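Local coordinates for uncharacterized hypothetical protein (Parabacteroides merdae, PDB 4EI0), which is of unknown function and belongs to the DUF4466 family, at residues B[12-24]-B[129-143]. Sequence-based numbering, arbitrary orientation.
Sequences PVSALSNDCIKRS and FSVKASNGQVAEYKL
Leu16, Asn18 and Cys20 meet Gln137, Ala139, Tyr141 and the hairpin partner Phe129 where edge strands of two antiparallel sheets pack as a beta-sandwich. Strand 17-22 runs 19° from strand 138-143 with axes 6.3 Å apart, too wide for backbone pairing, and its own backbone bonds go to strand 35-43; side chains therefore supply the cross-sheet bonds. Leu16 N donates to Gln137 OE1 at 2.9 Å, nearly straight at the hydrogen (175°) but from above the carbonyl plane. Asn135 ND2 weakly donates to the same OE1, while a water links Gln137 NE2 to Ser14 O, so both ends of this amide have partners. Asn18 ND2 reaches Glu140 O at 3.1 Å, the acceptor lying in the Asn18 amide plane; OD1 is bonded to Tyr40 OH of strand 35-43, which would fix the amide's rotation. Leu16 CD2 meets Ala133 CB at 3.7 Å. The Tyr141 ring faces the Asp19-Cys20 backbone, its plane 3.7 Å from Cys20 N, which finds no hydrogen-bond acceptor, and its CD1 touches Cys20 CB at 3.7 Å. Replacing Tyr141 with a serine would probably open a gap against this peptide and strip Cys20 CB of its aromatic neighbour. Cys20 turns SG away from its own N and over the Phe129 ring, 3.5 Å from the centroid and 10° off the normal.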
loop_
_atom_site.group_PDB
_atom_site.type_symbol
_atom_site.label_atom_id
_atom_site.label_comp_id
_atom_site.label_asym_id
_atom_site.label_seq_id
_atom_site.Cartn_x
_atom_site.Cartn_y
_atom_site.Cartn_z
ATOM N N PRO B 12 6.073 -5.632 -15.823
ATOM C CA PRO B 12 5.950 -6.832 -14.950
ATOM C C PRO B 12 4.917 -7.833 -15.548
ATOM O O PRO B 12 4.379 -7.614 -16.661
ATOM C CB PRO B 12 5.505 -6.254 -13.596
ATOM C CG PRO B 12 4.769 -5.000 -13.952
ATOM C CD PRO B 12 5.331 -4.480 -15.265
ATOM N N VAL B 13 4.632 -8.913 -14.832
ATOM C CA VAL B 13 3.823 -9.993 -15.408
ATOM C C VAL B 13 2.442 -9.525 -15.954
ATOM O O VAL B 13 1.585 -9.016 -15.236
ATOM C CB VAL B 13 3.710 -11.167 -14.431
ATOM C CG1 VAL B 13 2.991 -12.347 -15.065
ATOM C CG2 VAL B 13 5.103 -11.567 -14.008
ATOM N N SER B 14 2.216 -9.728 -17.235
ATOM C CA SER B 14 1.006 -9.198 -17.885
ATOM C C SER B 14 -0.197 -10.140 -17.718
ATOM O O SER B 14 -0.950 -10.423 -18.641
ATOM C CB SER B 14 1.283 -8.860 -19.334
ATOM O OG SER B 14 2.105 -9.852 -19.947
ATOM N N ALA B 15 -0.353 -10.613 -16.492
ATOM C CA ALA B 15 -1.402 -11.551 -16.094
ATOM C C ALA B 15 -1.327 -11.649 -14.553
ATOM O O ALA B 15 -0.401 -11.123 -13.935
ATOM C CB ALA B 15 -1.173 -12.937 -16.721
ATOM N N LEU B 16 -2.296 -12.327 -13.960
ATOM C CA LEU B 16 -2.263 -12.671 -12.528
ATOM C C LEU B 16 -0.984 -13.342 -12.183
ATOM O O LEU B 16 -0.563 -14.261 -12.877
ATOM C CB LEU B 16 -3.398 -13.641 -12.204
ATOM C CG LEU B 16 -3.558 -13.978 -10.724
ATOM C CD1 LEU B 16 -3.589 -12.706 -9.863
ATOM C CD2 LEU B 16 -4.867 -14.749 -10.608
ATOM N N SER B 17 -0.313 -12.854 -11.153
ATOM C CA SER B 17 0.895 -13.482 -10.678
ATOM C C SER B 17 0.938 -13.547 -9.133
ATOM O O SER B 17 0.146 -12.892 -8.439
ATOM C CB SER B 17 2.077 -12.712 -11.201
ATOM O OG SER B 17 2.127 -11.495 -10.508
ATOM N N ASN B 18 1.866 -14.343 -8.603
ATOM C CA ASN B 18 1.954 -14.521 -7.143
ATOM C C ASN B 18 3.370 -14.812 -6.674
ATOM O O ASN B 18 4.210 -15.209 -7.455
ATOM C CB ASN B 18 0.914 -15.544 -6.642
ATOM C CG ASN B 18 1.174 -17.030 -7.059
ATOM O OD1 ASN B 18 0.439 -17.925 -6.626
ATOM N ND2 ASN B 18 2.192 -17.290 -7.827
ATOM N N ASP B 19 3.617 -14.589 -5.398
ATOM C CA ASP B 19 4.886 -14.899 -4.768
ATOM C C ASP B 19 4.632 -15.067 -3.285
ATOM O O ASP B 19 3.721 -14.466 -2.768
ATOM C CB ASP B 19 5.865 -13.752 -4.959
ATOM C CG ASP B 19 7.261 -14.100 -4.444
ATOM O OD1 ASP B 19 7.834 -15.094 -4.896
ATOM O OD2 ASP B 19 7.777 -13.410 -3.560
ATOM N N CYS B 20 5.377 -15.930 -2.605
ATOM C CA CYS B 20 5.113 -16.166 -1.201
ATOM C C CYS B 20 6.422 -16.301 -0.463
ATOM O O CYS B 20 7.326 -16.961 -0.954
ATOM C CB CYS B 20 4.229 -17.421 -1.016
ATOM S SG CYS B 20 3.485 -17.484 0.637
ATOM N N ILE B 21 6.520 -15.676 0.708
ATOM C CA ILE B 21 7.733 -15.723 1.538
ATOM C C ILE B 21 7.381 -16.186 2.951
ATOM O O ILE B 21 6.413 -15.745 3.527
ATOM C CB ILE B 21 8.546 -14.388 1.523
ATOM C CG1 ILE B 21 7.892 -13.272 2.348
ATOM C CG2 ILE B 21 8.780 -13.928 0.080
ATOM C CD1 ILE B 21 8.826 -12.120 2.707
ATOM N N LYS B 22 8.132 -17.150 3.475
ATOM C CA LYS B 22 7.979 -17.562 4.855
ATOM C C LYS B 22 8.501 -16.414 5.697
ATOM O O LYS B 22 9.603 -15.948 5.454
ATOM C CB LYS B 22 8.793 -18.851 5.107
ATOM C CG LYS B 22 8.663 -19.412 6.529
ATOM C CD LYS B 22 9.225 -20.821 6.636
ATOM C CE LYS B 22 9.548 -21.191 8.096
ATOM N NZ LYS B 22 10.869 -20.688 8.559
ATOM N N ARG B 23 7.711 -15.897 6.618
ATOM C CA ARG B 23 8.174 -14.813 7.512
ATOM C C ARG B 23 8.918 -15.369 8.724
ATOM O O ARG B 23 9.930 -14.847 9.137
ATOM C CB ARG B 23 7.026 -13.885 7.915
ATOM C CG ARG B 23 6.739 -12.870 6.802
ATOM C CD ARG B 23 5.364 -12.217 6.900
ATOM N NE ARG B 23 5.099 -11.561 8.184
ATOM C CZ ARG B 23 5.535 -10.346 8.537
ATOM N NH1 ARG B 23 6.294 -9.617 7.722
ATOM N NH2 ARG B 23 5.205 -9.854 9.728
ATOM N N SER B 24 8.441 -16.476 9.257
ATOM C CA SER B 24 9.173 -17.158 10.319
ATOM C C SER B 24 10.647 -17.397 9.925
ATOM O O SER B 24 10.962 -17.805 8.784
ATOM C CB SER B 24 8.462 -18.490 10.657
ATOM O OG SER B 24 7.035 -18.292 10.831
ATOM N N PHE B 129 0.009 -22.559 -2.161
ATOM C CA PHE B 129 -0.789 -21.304 -2.147
ATOM C C PHE B 129 -1.327 -21.065 -3.550
ATOM O O PHE B 129 -0.641 -21.374 -4.540
ATOM C CB PHE B 129 0.060 -20.086 -1.793
ATOM C CG PHE B 129 0.640 -20.099 -0.396
ATOM C CD1 PHE B 129 1.745 -20.856 -0.093
ATOM C CD2 PHE B 129 0.020 -19.395 0.631
ATOM C CE1 PHE B 129 2.263 -20.874 1.181
ATOM C CE2 PHE B 129 0.536 -19.421 1.908
ATOM C CZ PHE B 129 1.662 -20.157 2.182
ATOM N N SER B 130 -2.539 -20.532 -3.651
ATOM C CA SER B 130 -3.113 -20.229 -4.978
ATOM C C SER B 130 -4.080 -19.079 -4.893
ATOM O O SER B 130 -4.541 -18.695 -3.794
ATOM C CB SER B 130 -3.805 -21.448 -5.558
ATOM O OG SER B 130 -4.811 -21.920 -4.690
ATOM N N VAL B 131 -4.337 -18.479 -6.050
ATOM C CA VAL B 131 -5.086 -17.238 -6.186
ATOM C C VAL B 131 -5.963 -17.303 -7.453
ATOM O O VAL B 131 -5.562 -17.896 -8.444
ATOM C CB VAL B 131 -4.146 -15.984 -6.229
ATOM C CG1 VAL B 131 -3.086 -16.111 -7.328
ATOM C CG2 VAL B 131 -4.943 -14.687 -6.367
ATOM N N LYS B 132 -7.139 -16.693 -7.394
ATOM C CA LYS B 132 -8.015 -16.482 -8.550
ATOM C C LYS B 132 -8.280 -14.977 -8.735
ATOM O O LYS B 132 -8.481 -14.280 -7.756
ATOM C CB LYS B 132 -9.371 -17.176 -8.323
ATOM C CG LYS B 132 -9.320 -18.711 -8.220
ATOM C CD LYS B 132 -10.743 -19.280 -8.021
ATOM C CE LYS B 132 -10.830 -20.628 -7.323
ATOM N NZ LYS B 132 -11.001 -21.821 -8.199
ATOM N N ALA B 133 -8.329 -14.512 -9.985
ATOM C CA ALA B 133 -8.763 -13.151 -10.337
ATOM C C ALA B 133 -10.048 -13.121 -11.186
ATOM O O ALA B 133 -10.474 -14.128 -11.753
ATOM C CB ALA B 133 -7.654 -12.444 -11.107
ATOM N N SER B 134 -10.612 -11.931 -11.356
ATOM C CA SER B 134 -11.942 -11.790 -11.966
ATOM C C SER B 134 -11.966 -11.985 -13.496
ATOM O O SER B 134 -13.032 -11.973 -14.075
ATOM C CB SER B 134 -12.548 -10.443 -11.611
ATOM O OG SER B 134 -11.767 -9.392 -12.165
ATOM N N ASN B 135 -10.801 -12.124 -14.129
ATOM C CA ASN B 135 -10.725 -12.484 -15.544
ATOM C C ASN B 135 -10.612 -13.993 -15.738
ATOM O O ASN B 135 -10.324 -14.432 -16.823
ATOM C CB ASN B 135 -9.535 -11.779 -16.234
ATOM C CG ASN B 135 -8.216 -12.115 -15.589
ATOM O OD1 ASN B 135 -8.190 -12.740 -14.521
ATOM N ND2 ASN B 135 -7.112 -11.650 -16.192
ATOM N N GLY B 136 -10.825 -14.780 -14.681
ATOM C CA GLY B 136 -10.730 -16.230 -14.768
ATOM C C GLY B 136 -9.304 -16.739 -14.751
ATOM O O GLY B 136 -9.081 -17.920 -14.885
ATOM N N GLN B 137 -8.314 -15.868 -14.584
ATOM C CA GLN B 137 -6.959 -16.354 -14.473
ATOM C C GLN B 137 -6.733 -16.929 -13.060
ATOM O O GLN B 137 -7.463 -16.587 -12.116
ATOM C CB GLN B 137 -5.970 -15.252 -14.754
ATOM C CG GLN B 137 -5.704 -15.051 -16.228
ATOM C CD GLN B 137 -4.727 -13.927 -16.486
ATOM O OE1 GLN B 137 -4.550 -13.042 -15.665
ATOM N NE2 GLN B 137 -4.066 -13.977 -17.649
ATOM N N VAL B 138 -5.748 -17.815 -12.959
ATOM C CA VAL B 138 -5.314 -18.451 -11.686
ATOM C C VAL B 138 -3.763 -18.389 -11.574
ATOM O O VAL B 138 -3.110 -18.213 -12.572
ATOM C CB VAL B 138 -5.796 -19.914 -11.627
ATOM C CG1 VAL B 138 -7.332 -19.969 -11.655
ATOM C CG2 VAL B 138 -5.211 -20.710 -12.788
ATOM N N ALA B 139 -3.187 -18.452 -10.359
ATOM C CA ALA B 139 -1.741 -18.637 -10.152
ATOM C C ALA B 139 -1.528 -19.496 -8.911
ATOM O O ALA B 139 -2.438 -19.638 -8.099
ATOM C CB ALA B 139 -0.980 -17.327 -9.989
ATOM N N GLU B 140 -0.314 -20.032 -8.767
ATOM C CA GLU B 140 -0.018 -20.999 -7.711
ATOM C C GLU B 140 1.423 -20.849 -7.303
ATOM O O GLU B 140 2.225 -20.412 -8.112
ATOM C CB GLU B 140 -0.312 -22.448 -8.189
ATOM C CG GLU B 140 0.818 -23.447 -8.024
ATOM C CD GLU B 140 0.388 -24.857 -8.383
ATOM O OE1 GLU B 140 -0.094 -25.064 -9.519
ATOM O OE2 GLU B 140 0.524 -25.757 -7.522
ATOM N N TYR B 141 1.728 -21.164 -6.045
ATOM C CA TYR B 141 3.072 -21.044 -5.490
ATOM C C TYR B 141 3.242 -22.045 -4.359
ATOM O O TYR B 141 2.450 -22.040 -3.432
ATOM C CB TYR B 141 3.320 -19.636 -4.941
ATOM C CG TYR B 141 4.779 -19.272 -4.794
ATOM C CD1 TYR B 141 5.519 -19.686 -3.693
ATOM C CD2 TYR B 141 5.432 -18.525 -5.780
ATOM C CE1 TYR B 141 6.864 -19.366 -3.578
ATOM C CE2 TYR B 141 6.765 -18.207 -5.665
ATOM C CZ TYR B 141 7.452 -18.618 -4.574
ATOM O OH TYR B 141 8.734 -18.287 -4.519
ATOM N N LYS B 142 4.287 -22.878 -4.423
ATOM C CA LYS B 142 4.540 -23.921 -3.409
ATOM C C LYS B 142 5.735 -23.539 -2.551
ATOM O O LYS B 142 6.702 -22.986 -3.050
ATOM C CB LYS B 142 4.844 -25.277 -4.077
ATOM C CG LYS B 142 3.725 -25.748 -4.991
ATOM C CD LYS B 142 4.022 -27.082 -5.652
ATOM C CE LYS B 142 2.800 -27.600 -6.392
ATOM N NZ LYS B 142 1.565 -27.345 -5.595
ATOM N N LEU B 143 5.645 -23.844 -1.253
ATOM C CA LEU B 143 6.725 -23.665 -0.314
ATOM C C LEU B 143 6.871 -24.931 0.567
ATOM O O LEU B 143 5.895 -25.646 0.840
ATOM C CB LEU B 143 6.467 -22.448 0.578
ATOM C CG LEU B 143 6.815 -21.088 -0.001
ATOM C CD1 LEU B 143 6.477 -20.040 1.046
ATOM C CD2 LEU B 143 8.296 -21.089 -0.387
HETATM O O HOH W 1 -3.085 -12.029 -19.205
#